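PDB 6TP9: cytochrome c55X from Pseudomonas aeruginosa PAO1, which is a periplasmic monoheme c-type cytochrome that carries electrons and is associated with heme d1 biosynthesis. Local coordinates for residues 50-58 with 73-83. The protein carries 1 engineered substitution. Residues are numbered along the deposited sequence; the frame is centred on the assembly and turned at random.
Sequences RESLVATVL and LSADDAGWLVD. Engineered in segment 73-83: Ala75 (natural residue Glu). With HEC (heme c), chain M.
At the edge of its guanidinium, and near that plane, Arg50 receives the carboxylate of Asp83, the two flat groups being turned 30° from each other. The grip is side-on: NE donates to Asp83 OD1 over 2.9 Å in a nearly straight bond (170°), while NH2 reaches Asp83 OD2 at a longer 3.3 Å, both oxygens being met on their syn sides. Two bonds to two atoms fix the rotation of the carboxylate in this salt bridge. With CG anti to the backbone N, Arg50 is extended as far as NE, after which the guanidinium swings round; NH2 also comes within 3.3 Å of Gly79 CA, where helix 75-86 presents no side chain. Beneath the salt bridge the helices pack in a class I cytochrome c-like fold, their axes 9.0 Å apart at 120°, with Leu53, Thr56 and Val57 touching the heme. Helix 10-27 of the second subunit lays Leu16 on Leu73 and Trp80, consistent with 3D domain swapping. Val82 is a knob in the hole formed by Arg50, Leu53, Val54 and Val57; its CG2 meets Val54 CG2 at 3.8 Å. Farther along, the methyl of Ala78 touches Val57 CG1 at 3.9 Å and also Leu58 CD2. Asp77 N donates to Ser74 OG and Ser74 N to Asp77 OD2, a capping box with Ser74 as N-cap; OD2 additionally pairs with Arg12 of the second subunit.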
# COMPACT_ATOMS: atom_id res chain seq x y z
N ARG A 50 -5.48 -20.80 -3.70
CA ARG A 50 -5.05 -19.78 -4.65
C ARG A 50 -5.97 -19.71 -5.86
O ARG A 50 -6.35 -18.62 -6.30
CB ARG A 50 -3.61 -20.07 -5.09
CG ARG A 50 -3.01 -19.04 -6.03
CD ARG A 50 -1.56 -19.40 -6.33
NE ARG A 50 -0.88 -18.41 -7.16
CZ ARG A 50 -0.94 -18.37 -8.48
NH1 ARG A 50 -1.65 -19.27 -9.15
NH2 ARG A 50 -0.28 -17.43 -9.15
N GLU A 51 -6.34 -20.87 -6.42
CA GLU A 51 -7.20 -20.87 -7.60
C GLU A 51 -8.56 -20.23 -7.30
O GLU A 51 -9.16 -19.62 -8.19
CB GLU A 51 -7.40 -22.29 -8.13
CG GLU A 51 -6.12 -22.96 -8.61
CD GLU A 51 -6.40 -24.26 -9.33
OE1 GLU A 51 -7.59 -24.63 -9.46
OE2 GLU A 51 -5.43 -24.92 -9.75
N SER A 52 -9.04 -20.38 -6.07
CA SER A 52 -10.31 -19.75 -5.70
C SER A 52 -10.19 -18.23 -5.77
O SER A 52 -11.03 -17.56 -6.39
CB SER A 52 -10.71 -20.18 -4.29
OG SER A 52 -10.83 -21.59 -4.20
N LEU A 53 -9.15 -17.67 -5.15
CA LEU A 53 -8.95 -16.23 -5.19
C LEU A 53 -8.72 -15.74 -6.61
O LEU A 53 -9.25 -14.69 -7.00
CB LEU A 53 -7.77 -15.86 -4.29
CG LEU A 53 -7.84 -16.42 -2.86
CD1 LEU A 53 -6.54 -16.17 -2.12
CD2 LEU A 53 -9.01 -15.82 -2.10
N VAL A 54 -7.95 -16.49 -7.40
CA VAL A 54 -7.74 -16.11 -8.79
C VAL A 54 -9.06 -16.10 -9.55
O VAL A 54 -9.34 -15.18 -10.32
CB VAL A 54 -6.71 -17.05 -9.45
CG1 VAL A 54 -6.65 -16.80 -10.95
CG2 VAL A 54 -5.34 -16.87 -8.82
N ALA A 55 -9.88 -17.13 -9.34
CA ALA A 55 -11.20 -17.15 -9.95
C ALA A 55 -11.99 -15.90 -9.58
O ALA A 55 -12.55 -15.23 -10.45
CB ALA A 55 -11.95 -18.41 -9.52
N THR A 56 -12.02 -15.57 -8.29
CA THR A 56 -12.75 -14.39 -7.85
C THR A 56 -12.27 -13.14 -8.57
O THR A 56 -13.08 -12.28 -8.95
CB THR A 56 -12.60 -14.21 -6.34
OG1 THR A 56 -13.09 -15.37 -5.66
CG2 THR A 56 -13.37 -12.99 -5.86
N VAL A 57 -10.96 -13.01 -8.77
CA VAL A 57 -10.43 -11.85 -9.48
C VAL A 57 -10.93 -11.84 -10.92
O VAL A 57 -11.42 -10.82 -11.43
CB VAL A 57 -8.89 -11.84 -9.43
CG1 VAL A 57 -8.34 -10.69 -10.26
CG2 VAL A 57 -8.41 -11.75 -7.99
N LEU A 58 -10.83 -12.99 -11.60
CA LEU A 58 -11.19 -13.05 -13.01
C LEU A 58 -12.69 -12.94 -13.22
O LEU A 58 -13.13 -12.37 -14.23
CB LEU A 58 -10.66 -14.34 -13.63
CG LEU A 58 -9.15 -14.47 -13.75
CD1 LEU A 58 -8.78 -15.89 -14.15
CD2 LEU A 58 -8.59 -13.48 -14.76
N LEU A 73 -7.30 -8.36 -17.40
CA LEU A 73 -6.21 -9.14 -16.82
C LEU A 73 -6.20 -10.55 -17.41
O LEU A 73 -7.24 -11.18 -17.56
CB LEU A 73 -6.36 -9.24 -15.30
CG LEU A 73 -6.44 -7.94 -14.51
CD1 LEU A 73 -6.79 -8.23 -13.06
CD2 LEU A 73 -5.14 -7.16 -14.60
N SER A 74 -5.00 -11.04 -17.72
CA SER A 74 -4.83 -12.43 -18.09
C SER A 74 -4.95 -13.31 -16.84
O SER A 74 -5.15 -12.84 -15.72
CB SER A 74 -3.48 -12.65 -18.76
OG SER A 74 -2.43 -12.44 -17.84
N ALA A 75 -4.83 -14.63 -17.04
CA ALA A 75 -4.78 -15.53 -15.90
C ALA A 75 -3.49 -15.34 -15.12
O ALA A 75 -3.48 -15.41 -13.89
CB ALA A 75 -4.92 -16.98 -16.36
N ASP A 76 -2.38 -15.09 -15.83
CA ASP A 76 -1.11 -14.83 -15.16
C ASP A 76 -1.17 -13.54 -14.36
O ASP A 76 -0.70 -13.49 -13.22
CB ASP A 76 0.02 -14.78 -16.19
CG ASP A 76 0.21 -16.09 -16.92
OD1 ASP A 76 0.15 -17.15 -16.26
OD2 ASP A 76 0.40 -16.06 -18.15
N ASP A 77 -1.73 -12.48 -14.95
CA ASP A 77 -1.89 -11.22 -14.23
C ASP A 77 -2.61 -11.44 -12.90
O ASP A 77 -2.16 -10.97 -11.85
CB ASP A 77 -2.65 -10.22 -15.10
CG ASP A 77 -1.92 -9.89 -16.39
OD1 ASP A 77 -0.76 -10.33 -16.54
OD2 ASP A 77 -2.51 -9.20 -17.25
N ALA A 78 -3.73 -12.16 -12.94
CA ALA A 78 -4.50 -12.38 -11.71
C ALA A 78 -3.71 -13.20 -10.71
O ALA A 78 -3.72 -12.90 -9.51
CB ALA A 78 -5.82 -13.07 -12.05
N GLY A 79 -3.02 -14.25 -11.17
CA GLY A 79 -2.23 -15.05 -10.25
C GLY A 79 -1.10 -14.26 -9.62
O GLY A 79 -0.77 -14.45 -8.45
N TRP A 80 -0.50 -13.35 -10.39
CA TRP A 80 0.51 -12.46 -9.83
C TRP A 80 -0.10 -11.58 -8.74
O TRP A 80 0.42 -11.52 -7.62
CB TRP A 80 1.11 -11.60 -10.94
CG TRP A 80 2.29 -10.77 -10.54
CD1 TRP A 80 3.60 -11.15 -10.52
CD2 TRP A 80 2.27 -9.39 -10.12
NE1 TRP A 80 4.39 -10.11 -10.11
CE2 TRP A 80 3.60 -9.02 -9.85
CE3 TRP A 80 1.25 -8.45 -9.93
CZ2 TRP A 80 3.94 -7.74 -9.42
CZ3 TRP A 80 1.60 -7.18 -9.50
CH2 TRP A 80 2.93 -6.84 -9.25
N LEU A 81 -1.19 -10.89 -9.06
CA LEU A 81 -1.85 -10.04 -8.07
C LEU A 81 -2.11 -10.81 -6.78
O LEU A 81 -1.84 -10.32 -5.68
CB LEU A 81 -3.16 -9.48 -8.63
CG LEU A 81 -3.06 -8.43 -9.73
CD1 LEU A 81 -4.44 -8.07 -10.25
CD2 LEU A 81 -2.34 -7.20 -9.20
N VAL A 82 -2.64 -12.03 -6.91
CA VAL A 82 -2.96 -12.84 -5.75
C VAL A 82 -1.70 -13.15 -4.95
O VAL A 82 -1.71 -13.09 -3.71
CB VAL A 82 -3.69 -14.13 -6.19
CG1 VAL A 82 -3.76 -15.13 -5.05
CG2 VAL A 82 -5.09 -13.78 -6.70
N ASP A 83 -0.61 -13.50 -5.63
CA ASP A 83 0.65 -13.74 -4.93
C ASP A 83 1.04 -12.53 -4.09
O ASP A 83 1.49 -12.68 -2.95
CB ASP A 83 1.76 -14.09 -5.92
CG ASP A 83 1.50 -15.39 -6.65
OD1 ASP A 83 0.80 -16.26 -6.10
OD2 ASP A 83 2.02 -15.55 -7.78
FE HEC M . -12.37 -7.23 -4.56
CHA HEC M . -13.58 -9.83 -2.67
CHB HEC M . -9.48 -9.04 -5.14
CHC HEC M . -11.27 -4.80 -6.68
CHD HEC M . -15.00 -5.23 -3.62
NA HEC M . -11.64 -9.07 -3.99
C1A HEC M . -12.34 -10.01 -3.26
C2A HEC M . -11.55 -11.22 -3.20
C3A HEC M . -10.42 -11.01 -3.88
C4A HEC M . -10.45 -9.65 -4.39
CMA HEC M . -9.28 -12.03 -4.08
CAA HEC M . -11.95 -12.53 -2.48
CBA HEC M . -11.46 -12.48 -1.03
CGA HEC M . -11.85 -13.75 -0.32
O1A HEC M . -12.21 -14.74 -1.00
O2A HEC M . -11.80 -13.76 0.94
NB HEC M . -10.69 -6.98 -5.69
C1B HEC M . -9.61 -7.84 -5.80
C2B HEC M . -8.67 -7.25 -6.73
C3B HEC M . -9.17 -6.09 -7.15
C4B HEC M . -10.45 -5.89 -6.50
CMB HEC M . -7.31 -7.85 -7.16
CAB HEC M . -8.51 -5.11 -8.14
CBB HEC M . -8.22 -5.83 -9.47
NC HEC M . -12.99 -5.35 -5.01
C1C HEC M . -12.44 -4.55 -6.00
C2C HEC M . -13.30 -3.40 -6.18
C3C HEC M . -14.36 -3.54 -5.38
C4C HEC M . -14.17 -4.75 -4.60
CMC HEC M . -13.07 -2.29 -7.23
CAC HEC M . -15.53 -2.54 -5.24
CBC HEC M . -16.14 -2.21 -6.61
ND HEC M . -14.02 -7.48 -3.32
C1D HEC M . -15.01 -6.52 -3.11
C2D HEC M . -16.04 -7.09 -2.28
C3D HEC M . -15.59 -8.52 -1.99
C4D HEC M . -14.33 -8.68 -2.68
CMD HEC M . -17.34 -6.41 -1.79
CAD HEC M . -16.31 -9.59 -1.15
CBD HEC M . -17.36 -10.32 -1.98
CGD HEC M . -18.04 -11.32 -1.08
O1D HEC M . -19.13 -10.99 -0.55
O2D HEC M . -17.47 -12.43 -0.89